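Local coordinates for protein rhamnosidase B (Bacillus sp., PDB 2OKX) that hydrolyses alpha-L-rhamnosides, releasing terminal L-rhamnose, as an alpha-L-rhamnosidase of glycoside hydrolase family 78, at residues 241-246 and 304-309; 463-468 and 506-511; 769-774 and 808-813. All coordinates share one frame; numbering follows the deposited sequence.

In the fold
The three interactions lie in different parts of one chain and do not touch. Their centres are 30 to 44 Å apart. Interactions 1 and 2 are both buried pairings of antiparallel strands. Interaction 1 falls in the D2 family region and is irregular: a threonine hydroxyl takes over one place in the strand pairing. Interaction 2 falls in the concanavalin-like region and is regular up to a beta bulge at one end, with backbone bonds at alternate pairs and side chains on two faces. Interaction 3 is a partly buried helix contact in the six-hairpin glycosidase region. It has no hydrogen bond between its segments and depends on van der Waals packing, with K813 at its exposed border.

Interaction 1 of 3, residues 241-246 and 304-309; sequences SYCGYV and DITSSD
Y242 and S307 form an antiparallel hydrogen-bonded pair where strand 240-252 meets strand 297-309, in a sheet of the D2 family region. Y242 N donates to S307 O, and S307 N to Y242 O, both at 3.0 Å. Around G244 and T306 the regular pairing breaks. There G244 N donates to the side-chain atom T306 OG1 at 3.1 Å. I305 N donates to G244 O. The pairing resumes at Y245 and D304. The backbone angles of G244 would jam a CB against the carbonyl oxygen before it, which favours glycine.

An Asx turn shapes the break. T306 N reaches D304 OD2 from above the carboxylate plane. T306 OG1 donates to the syn lone pair of the same D304 OD2 at 2.8 Å. T306 OG1 lies beside its own backbone N (chi1 -60°), and this places it between D304 and G244. S269 and Y364 hold D304 OD1.

The Y242 ring has S307 O over the centre of one face. I305 O approaches Y242 CE2 obliquely at 3.2 Å. Y242 CE2 also touches I305 CD1 at 4.0 Å, the two side chains crossing at about a right angle. I305 CG2 meets V246 CG2 at 3.7 Å, and helix 225-229 packs on this apolar group. The Y242 OH donates to the anti lone pair of D309 OD2 at 2.6 Å, with ring and carboxylate planes 54° apart. R267 forms a salt bridge to D309 OD1.

The T306 hydroxyl thus both gives and accepts a bond, spanning the gap in the backbone pairing. D309, held by a phenol and an arginine, probably stays ionised.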
loop_
_atom_site.group_PDB
_atom_site.type_symbol
_atom_site.label_atom_id
_atom_site.label_comp_id
_atom_site.label_asym_id
_atom_site.label_seq_id
_atom_site.Cartn_x
_atom_site.Cartn_y
_atom_site.Cartn_z
ATOM N N SER A 241 -20.320 -8.525 3.682
ATOM C CA SER A 241 -21.343 -8.212 2.700
ATOM C C SER A 241 -22.581 -7.808 3.479
ATOM O O SER A 241 -22.831 -8.322 4.571
ATOM C CB SER A 241 -21.648 -9.424 1.821
ATOM O OG SER A 241 -20.542 -9.745 0.994
ATOM N N TYR A 242 -23.329 -6.856 2.944
ATOM C CA TYR A 242 -24.548 -6.412 3.596
ATOM C C TYR A 242 -25.630 -6.183 2.567
ATOM O O TYR A 242 -25.352 -5.931 1.394
ATOM C CB TYR A 242 -24.320 -5.132 4.419
ATOM C CG TYR A 242 -23.503 -4.057 3.736
ATOM C CD1 TYR A 242 -22.165 -3.848 4.083
ATOM C CD2 TYR A 242 -24.061 -3.253 2.741
ATOM C CE1 TYR A 242 -21.400 -2.862 3.451
ATOM C CE2 TYR A 242 -23.305 -2.269 2.104
ATOM C CZ TYR A 242 -21.974 -2.082 2.465
ATOM O OH TYR A 242 -21.222 -1.117 1.828
ATOM N N CYS A 243 -26.872 -6.286 3.020
ATOM C CA CYS A 243 -28.030 -6.104 2.166
ATOM C C CYS A 243 -28.853 -4.953 2.733
ATOM O O CYS A 243 -29.206 -4.960 3.908
ATOM C CB CYS A 243 -28.863 -7.386 2.159
ATOM S SG CYS A 243 -30.360 -7.298 1.167
ATOM N N GLY A 244 -29.151 -3.964 1.900
ATOM C CA GLY A 244 -29.925 -2.833 2.371
ATOM C C GLY A 244 -29.854 -1.640 1.443
ATOM O O GLY A 244 -29.348 -1.739 0.322
ATOM N N TYR A 245 -30.363 -0.505 1.913
ATOM C CA TYR A 245 -30.368 0.716 1.113
ATOM C C TYR A 245 -29.926 1.929 1.912
ATOM O O TYR A 245 -29.814 1.888 3.136
ATOM C CB TYR A 245 -31.775 1.048 0.604
ATOM C CG TYR A 245 -32.513 -0.047 -0.118
ATOM C CD1 TYR A 245 -33.153 -1.067 0.585
ATOM C CD2 TYR A 245 -32.599 -0.045 -1.508
ATOM C CE1 TYR A 245 -33.867 -2.060 -0.087
ATOM C CE2 TYR A 245 -33.306 -1.030 -2.186
ATOM C CZ TYR A 245 -33.936 -2.032 -1.471
ATOM O OH TYR A 245 -34.623 -3.007 -2.152
ATOM N N VAL A 246 -29.674 3.011 1.188
ATOM C CA VAL A 246 -29.354 4.288 1.799
ATOM C C VAL A 246 -30.598 5.072 1.421
ATOM O O VAL A 246 -31.046 4.997 0.276
ATOM C CB VAL A 246 -28.129 4.972 1.164
ATOM C CG1 VAL A 246 -28.129 6.460 1.521
ATOM C CG2 VAL A 246 -26.853 4.324 1.674
ATOM N N ASP A 304 -29.823 1.303 -3.597
ATOM C CA ASP A 304 -29.516 -0.059 -3.172
ATOM C C ASP A 304 -28.005 -0.162 -3.013
ATOM O O ASP A 304 -27.265 0.120 -3.952
ATOM C CB ASP A 304 -29.999 -1.069 -4.216
ATOM C CG ASP A 304 -29.813 -2.512 -3.768
ATOM O OD1 ASP A 304 -30.211 -3.417 -4.523
ATOM O OD2 ASP A 304 -29.273 -2.740 -2.667
ATOM N N ILE A 305 -27.552 -0.551 -1.824
ATOM C CA ILE A 305 -26.121 -0.680 -1.555
ATOM C C ILE A 305 -25.714 -2.122 -1.258
ATOM O O ILE A 305 -24.596 -2.376 -0.804
ATOM C CB ILE A 305 -25.690 0.204 -0.362
ATOM C CG1 ILE A 305 -26.508 -0.159 0.880
ATOM C CG2 ILE A 305 -25.852 1.677 -0.722
ATOM C CD1 ILE A 305 -26.104 0.600 2.134
ATOM N N THR A 306 -26.623 -3.058 -1.521
ATOM C CA THR A 306 -26.371 -4.480 -1.287
ATOM C C THR A 306 -25.113 -4.892 -2.040
ATOM O O THR A 306 -25.066 -4.813 -3.268
ATOM C CB THR A 306 -27.551 -5.330 -1.776
ATOM O OG1 THR A 306 -28.734 -4.944 -1.064
ATOM C CG2 THR A 306 -27.282 -6.811 -1.541
ATOM N N SER A 307 -24.100 -5.339 -1.303
ATOM C CA SER A 307 -22.839 -5.717 -1.928
ATOM C C SER A 307 -21.796 -6.181 -0.923
ATOM O O SER A 307 -22.058 -6.303 0.271
ATOM C CB SER A 307 -22.261 -4.504 -2.651
ATOM O OG SER A 307 -22.016 -3.464 -1.710
ATOM N N SER A 308 -20.599 -6.426 -1.440
ATOM C CA SER A 308 -19.461 -6.812 -0.627
ATOM C C SER A 308 -18.713 -5.500 -0.417
ATOM O O SER A 308 -18.606 -4.698 -1.339
ATOM C CB SER A 308 -18.567 -7.798 -1.383
ATOM O OG SER A 308 -17.441 -8.148 -0.597
ATOM N N ASP A 309 -18.207 -5.275 0.788
ATOM C CA ASP A 309 -17.487 -4.042 1.087
ATOM C C ASP A 309 -16.273 -4.378 1.944
ATOM O O ASP A 309 -16.414 -4.774 3.101
ATOM C CB ASP A 309 -18.408 -3.073 1.846
ATOM C CG ASP A 309 -17.878 -1.644 1.867
ATOM O OD1 ASP A 309 -16.660 -1.448 1.688
ATOM O OD2 ASP A 309 -18.683 -0.713 2.077
#

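Interaction 2 of 3, residues 463-468 and 506-511; sequences IDAYGV and RYLFLT
Y466 and F509 project from the same face where strand 462-472 pairs antiparallel with strand 507-513, in a sheet of the concanavalin-like region. They lie side by side, pointing the same way. Their rings are oblique, with planes 35° apart and centroids 5.8 Å apart. Y466 CD2 comes within 4.1 Å of F509 CD1. V468 CG2 meets the edge of the F509 ring in its plane, 3.9 Å from CE1. V468 CG2 also touches Y507 CB, the two side chains crossing at about a right angle. V468 CG2 stands between its own backbone N and carbonyl carbon (chi1 of CG1 -60°), a position that lets one methyl serve both aromatic neighbours. Helix 397-402 packs on Y466 and F509.

The other face carries I463, A465, L508 and L510. L510 CD1 reaches I463 CG2 at 3.8 Å, and L508 CD1 reaches A465 CB at 4.1 Å.

Backbone bonds join D464 with T511, Y466 with F509 and V468 with Y507. F509 N to Y466 O is short, at 2.7 Å. V468 O accepts from both Y507 N and R506 N, a classic beta bulge. R506 lays its CG over one face of the Y507 ring and pairs with D442 and D835.

The central side chains are apolar or aromatic, while the backbone of alternate residues such as A465 and L508 bonds flanking strands 485-489 and 436-443. Charge stays at the ends, on R506 and on D464, which R487 and R513 are likely to keep ionised.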
loop_
_atom_site.group_PDB
_atom_site.type_symbol
_atom_site.label_atom_id
_atom_site.label_comp_id
_atom_site.label_asym_id
_atom_site.label_seq_id
_atom_site.Cartn_x
_atom_site.Cartn_y
_atom_site.Cartn_z
ATOM N N ILE A 463 -8.549 24.641 2.262
ATOM C CA ILE A 463 -7.417 24.163 1.475
ATOM C C ILE A 463 -7.583 22.650 1.300
ATOM O O ILE A 463 -7.372 21.883 2.244
ATOM C CB ILE A 463 -6.068 24.443 2.182
ATOM C CG1 ILE A 463 -5.926 25.941 2.483
ATOM C CG2 ILE A 463 -4.909 23.989 1.293
ATOM C CD1 ILE A 463 -5.920 26.834 1.236
ATOM N N ASP A 464 -7.978 22.234 0.099
ATOM C CA ASP A 464 -8.180 20.820 -0.216
ATOM C C ASP A 464 -6.990 20.235 -0.972
ATOM O O ASP A 464 -6.475 20.849 -1.911
ATOM C CB ASP A 464 -9.437 20.641 -1.067
ATOM C CG ASP A 464 -10.717 20.738 -0.255
ATOM O OD1 ASP A 464 -11.803 20.699 -0.865
ATOM O OD2 ASP A 464 -10.634 20.842 0.986
ATOM N N ALA A 465 -6.563 19.046 -0.558
ATOM C CA ALA A 465 -5.440 18.371 -1.190
ATOM C C ALA A 465 -5.878 16.983 -1.632
ATOM O O ALA A 465 -6.517 16.255 -0.874
ATOM C CB ALA A 465 -4.277 18.268 -0.217
ATOM N N TYR A 466 -5.535 16.628 -2.867
ATOM C CA TYR A 466 -5.893 15.334 -3.436
ATOM C C TYR A 466 -4.781 14.880 -4.386
ATOM O O TYR A 466 -4.468 15.563 -5.355
ATOM C CB TYR A 466 -7.228 15.470 -4.174
ATOM C CG TYR A 466 -7.597 14.320 -5.083
ATOM C CD1 TYR A 466 -7.498 12.994 -4.653
ATOM C CD2 TYR A 466 -8.094 14.562 -6.364
ATOM C CE1 TYR A 466 -7.888 11.935 -5.481
ATOM C CE2 TYR A 466 -8.488 13.519 -7.193
ATOM C CZ TYR A 466 -8.385 12.210 -6.746
ATOM O OH TYR A 466 -8.818 11.188 -7.559
ATOM N N GLY A 467 -4.185 13.727 -4.100
ATOM C CA GLY A 467 -3.103 13.239 -4.936
ATOM C C GLY A 467 -3.444 12.083 -5.860
ATOM O O GLY A 467 -4.079 11.111 -5.449
ATOM N N VAL A 468 -3.033 12.196 -7.120
ATOM C CA VAL A 468 -3.263 11.128 -8.086
ATOM C C VAL A 468 -1.915 10.736 -8.680
ATOM O O VAL A 468 -0.939 11.477 -8.556
ATOM C CB VAL A 468 -4.238 11.552 -9.212
ATOM C CG1 VAL A 468 -5.582 11.941 -8.608
ATOM C CG2 VAL A 468 -3.662 12.702 -10.023
ATOM N N ARG A 506 1.787 11.552 -7.715
ATOM C CA ARG A 506 2.706 12.369 -8.491
ATOM C C ARG A 506 2.112 13.765 -8.650
ATOM O O ARG A 506 2.821 14.761 -8.549
ATOM C CB ARG A 506 2.967 11.784 -9.889
ATOM C CG ARG A 506 3.651 12.804 -10.799
ATOM C CD ARG A 506 4.222 12.249 -12.111
ATOM N NE ARG A 506 4.686 13.358 -12.947
ATOM C CZ ARG A 506 5.180 13.241 -14.181
ATOM N NH1 ARG A 506 5.297 12.053 -14.757
ATOM N NH2 ARG A 506 5.526 14.330 -14.856
ATOM N N TYR A 507 0.806 13.830 -8.895
ATOM C CA TYR A 507 0.124 15.108 -9.104
ATOM C C TYR A 507 -0.771 15.454 -7.925
ATOM O O TYR A 507 -1.541 14.621 -7.464
ATOM C CB TYR A 507 -0.733 15.041 -10.369
ATOM C CG TYR A 507 0.025 14.556 -11.583
ATOM C CD1 TYR A 507 0.720 15.449 -12.406
ATOM C CD2 TYR A 507 0.045 13.203 -11.910
ATOM C CE1 TYR A 507 1.415 14.999 -13.534
ATOM C CE2 TYR A 507 0.735 12.743 -13.029
ATOM C CZ TYR A 507 1.412 13.643 -13.836
ATOM O OH TYR A 507 2.057 13.180 -14.959
ATOM N N LEU A 508 -0.674 16.691 -7.449
ATOM C CA LEU A 508 -1.489 17.127 -6.327
ATOM C C LEU A 508 -2.485 18.202 -6.733
ATOM O O LEU A 508 -2.108 19.265 -7.232
ATOM C CB LEU A 508 -0.604 17.670 -5.202
ATOM C CG LEU A 508 -1.328 18.096 -3.917
ATOM C CD1 LEU A 508 -1.862 16.865 -3.193
ATOM C CD2 LEU A 508 -0.366 18.849 -3.009
ATOM N N PHE A 509 -3.764 17.915 -6.540
ATOM C CA PHE A 509 -4.792 18.902 -6.829
ATOM C C PHE A 509 -4.917 19.699 -5.538
ATOM O O PHE A 509 -5.320 19.154 -4.511
ATOM C CB PHE A 509 -6.135 18.236 -7.146
ATOM C CG PHE A 509 -6.231 17.691 -8.540
ATOM C CD1 PHE A 509 -5.583 16.511 -8.892
ATOM C CD2 PHE A 509 -6.967 18.367 -9.509
ATOM C CE1 PHE A 509 -5.669 16.010 -10.196
ATOM C CE2 PHE A 509 -7.060 17.877 -10.812
ATOM C CZ PHE A 509 -6.408 16.696 -11.156
ATOM N N LEU A 510 -4.544 20.975 -5.579
ATOM C CA LEU A 510 -4.635 21.827 -4.399
ATOM C C LEU A 510 -5.726 22.830 -4.731
ATOM O O LEU A 510 -5.548 23.684 -5.596
ATOM C CB LEU A 510 -3.304 22.544 -4.143
ATOM C CG LEU A 510 -3.228 23.329 -2.829
ATOM C CD1 LEU A 510 -3.232 22.359 -1.653
ATOM C CD2 LEU A 510 -1.971 24.179 -2.805
ATOM N N THR A 511 -6.865 22.715 -4.055
ATOM C CA THR A 511 -7.987 23.598 -4.341
ATOM C C THR A 511 -8.327 24.514 -3.171
ATOM O O THR A 511 -8.567 24.058 -2.049
ATOM C CB THR A 511 -9.209 22.763 -4.757
ATOM O OG1 THR A 511 -8.806 21.811 -5.752
ATOM C CG2 THR A 511 -10.289 23.644 -5.351
#

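Interaction 3 of 3, residues 769-774 and 808-813; sequences VAYLCG and YEALEK
Y771 lies against A810 and K813, so that one tyrosine of helix 764-772 meets two residues a turn apart on helix 801-813. Its CG is anti to the backbone N (chi1 -173°), which carries the ring across to the second helix. Y771 CD2 touches A810 CB at 3.7 Å. Y771 CE2 comes within 3.4 Å of the carbonyl oxygen A810 O, which approaches the ring obliquely.

K813 is extended through its first three torsions and bends only at the last (chi4 65°). The aliphatic part crosses the tyrosine obliquely, with K813 CD 3.5 Å from Y771 CE2. K813 CE lies over one face of the ring. The amine lies farther above the ring plane, turned away from the face, so methylene groups make the contact.

L772 fills the neighbouring position. Its CG lies beside the backbone N (chi1 -75°), and the branch CD2 reaches over to helix 801-813. L772 CD2 is 3.6 Å from A810 N and 3.7 Å from E809 CB. E809 also meets L772 with its backbone carbonyl carbon; its carboxylate forms a salt bridge with R581. A810 is small enough to receive both Y771 and L772 on its CB.

Replacing Y771 with an alanine would probably open a gap beside A810, leave the K813 chain free to turn and leave E785 without its hydroxyl partner.

No hydrogen bond joins the two segments. The Y771 hydroxyl instead bonds E785 of helix 778-789, and the ring also packs on E781, I784 and L788 of that helix. L788 touches A810 as well. From helix 764-772, the Y771 ring thus reaches between helices 778-789 and 801-813 of the six-hairpin glycosidase region, close to the end of its own helix, where G774 completes a Schellman motif.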
loop_
_atom_site.group_PDB
_atom_site.type_symbol
_atom_site.label_atom_id
_atom_site.label_comp_id
_atom_site.label_asym_id
_atom_site.label_seq_id
_atom_site.Cartn_x
_atom_site.Cartn_y
_atom_site.Cartn_z
ATOM N N VAL A 769 5.973 -21.489 -14.930
ATOM C CA VAL A 769 6.161 -21.997 -13.577
ATOM C C VAL A 769 6.650 -23.444 -13.583
ATOM O O VAL A 769 7.489 -23.822 -12.769
ATOM C CB VAL A 769 4.852 -21.903 -12.752
ATOM C CG1 VAL A 769 5.057 -22.510 -11.376
ATOM C CG2 VAL A 769 4.425 -20.445 -12.620
ATOM N N ALA A 770 6.125 -24.252 -14.497
ATOM C CA ALA A 770 6.538 -25.649 -14.588
ATOM C C ALA A 770 8.027 -25.709 -14.932
ATOM O O ALA A 770 8.767 -26.553 -14.421
ATOM C CB ALA A 770 5.721 -26.370 -15.655
ATOM N N TYR A 771 8.457 -24.795 -15.792
ATOM C CA TYR A 771 9.850 -24.724 -16.214
ATOM C C TYR A 771 10.766 -24.326 -15.056
ATOM O O TYR A 771 11.796 -24.961 -14.822
ATOM C CB TYR A 771 9.991 -23.709 -17.347
ATOM C CG TYR A 771 11.362 -23.673 -17.984
ATOM C CD1 TYR A 771 11.773 -24.681 -18.859
ATOM C CD2 TYR A 771 12.246 -22.631 -17.718
ATOM C CE1 TYR A 771 13.035 -24.648 -19.453
ATOM C CE2 TYR A 771 13.506 -22.588 -18.305
ATOM C CZ TYR A 771 13.895 -23.598 -19.171
ATOM O OH TYR A 771 15.143 -23.556 -19.746
ATOM N N LEU A 772 10.386 -23.275 -14.334
ATOM C CA LEU A 772 11.175 -22.782 -13.208
ATOM C C LEU A 772 11.239 -23.733 -12.025
ATOM O O LEU A 772 12.244 -23.782 -11.318
ATOM C CB LEU A 772 10.624 -21.444 -12.708
ATOM C CG LEU A 772 10.895 -20.187 -13.530
ATOM C CD1 LEU A 772 10.159 -19.010 -12.908
ATOM C CD2 LEU A 772 12.387 -19.919 -13.571
ATOM N N CYS A 773 10.163 -24.474 -11.794
ATOM C CA CYS A 773 10.124 -25.396 -10.669
ATOM C C CYS A 773 10.834 -26.719 -10.941
ATOM O O CYS A 773 10.979 -27.545 -10.045
ATOM C CB CYS A 773 8.671 -25.639 -10.254
ATOM S SG CYS A 773 7.880 -24.157 -9.563
ATOM N N GLY A 774 11.281 -26.910 -12.177
ATOM C CA GLY A 774 11.985 -28.131 -12.528
ATOM C C GLY A 774 11.091 -29.354 -12.607
ATOM O O GLY A 774 11.558 -30.484 -12.462
ATOM N N TYR A 808 11.367 -13.885 -16.842
ATOM C CA TYR A 808 12.766 -13.544 -17.093
ATOM C C TYR A 808 13.697 -14.550 -16.417
ATOM O O TYR A 808 14.757 -14.880 -16.952
ATOM C CB TYR A 808 13.073 -12.118 -16.613
ATOM C CG TYR A 808 12.275 -11.037 -17.331
ATOM C CD1 TYR A 808 11.688 -11.278 -18.575
ATOM C CD2 TYR A 808 12.118 -9.769 -16.767
ATOM C CE1 TYR A 808 10.956 -10.278 -19.242
ATOM C CE2 TYR A 808 11.393 -8.767 -17.422
ATOM C CZ TYR A 808 10.816 -9.027 -18.655
ATOM O OH TYR A 808 10.106 -8.038 -19.302
ATOM N N GLU A 809 13.311 -15.039 -15.243
ATOM C CA GLU A 809 14.137 -16.028 -14.559
ATOM C C GLU A 809 14.203 -17.271 -15.446
ATOM O O GLU A 809 15.235 -17.943 -15.519
ATOM C CB GLU A 809 13.551 -16.382 -13.189
ATOM C CG GLU A 809 13.794 -15.326 -12.109
ATOM C CD GLU A 809 13.323 -15.769 -10.729
ATOM O OE1 GLU A 809 12.096 -15.867 -10.511
ATOM O OE2 GLU A 809 14.182 -16.024 -9.861
ATOM N N ALA A 810 13.098 -17.560 -16.129
ATOM C CA ALA A 810 13.029 -18.702 -17.031
ATOM C C ALA A 810 13.907 -18.458 -18.260
ATOM O O ALA A 810 14.614 -19.364 -18.709
ATOM C CB ALA A 810 11.579 -18.954 -17.461
ATOM N N LEU A 811 13.864 -17.241 -18.803
ATOM C CA LEU A 811 14.678 -16.920 -19.976
ATOM C C LEU A 811 16.167 -16.991 -19.630
ATOM O O LEU A 811 16.985 -17.368 -20.465
ATOM C CB LEU A 811 14.332 -15.526 -20.523
ATOM C CG LEU A 811 12.935 -15.356 -21.137
ATOM C CD1 LEU A 811 12.737 -13.912 -21.572
ATOM C CD2 LEU A 811 12.773 -16.292 -22.329
ATOM N N GLU A 812 16.512 -16.633 -18.398
ATOM C CA GLU A 812 17.902 -16.683 -17.957
ATOM C C GLU A 812 18.333 -18.150 -17.910
ATOM O O GLU A 812 19.403 -18.512 -18.395
ATOM C CB GLU A 812 18.043 -16.054 -16.569
ATOM C CG GLU A 812 19.418 -16.241 -15.935
ATOM C CD GLU A 812 20.532 -15.534 -16.699
ATOM O OE1 GLU A 812 21.704 -15.906 -16.501
ATOM O OE2 GLU A 812 20.247 -14.607 -17.488
ATOM N N LYS A 813 17.476 -18.986 -17.334
ATOM C CA LYS A 813 17.738 -20.415 -17.223
ATOM C C LYS A 813 17.872 -21.041 -18.612
ATOM O O LYS A 813 18.674 -21.952 -18.815
ATOM C CB LYS A 813 16.593 -21.087 -16.457
ATOM C CG LYS A 813 16.727 -22.592 -16.282
ATOM C CD LYS A 813 15.535 -23.147 -15.509
ATOM C CE LYS A 813 15.627 -24.661 -15.330
ATOM N NZ LYS A 813 16.791 -25.052 -14.487
#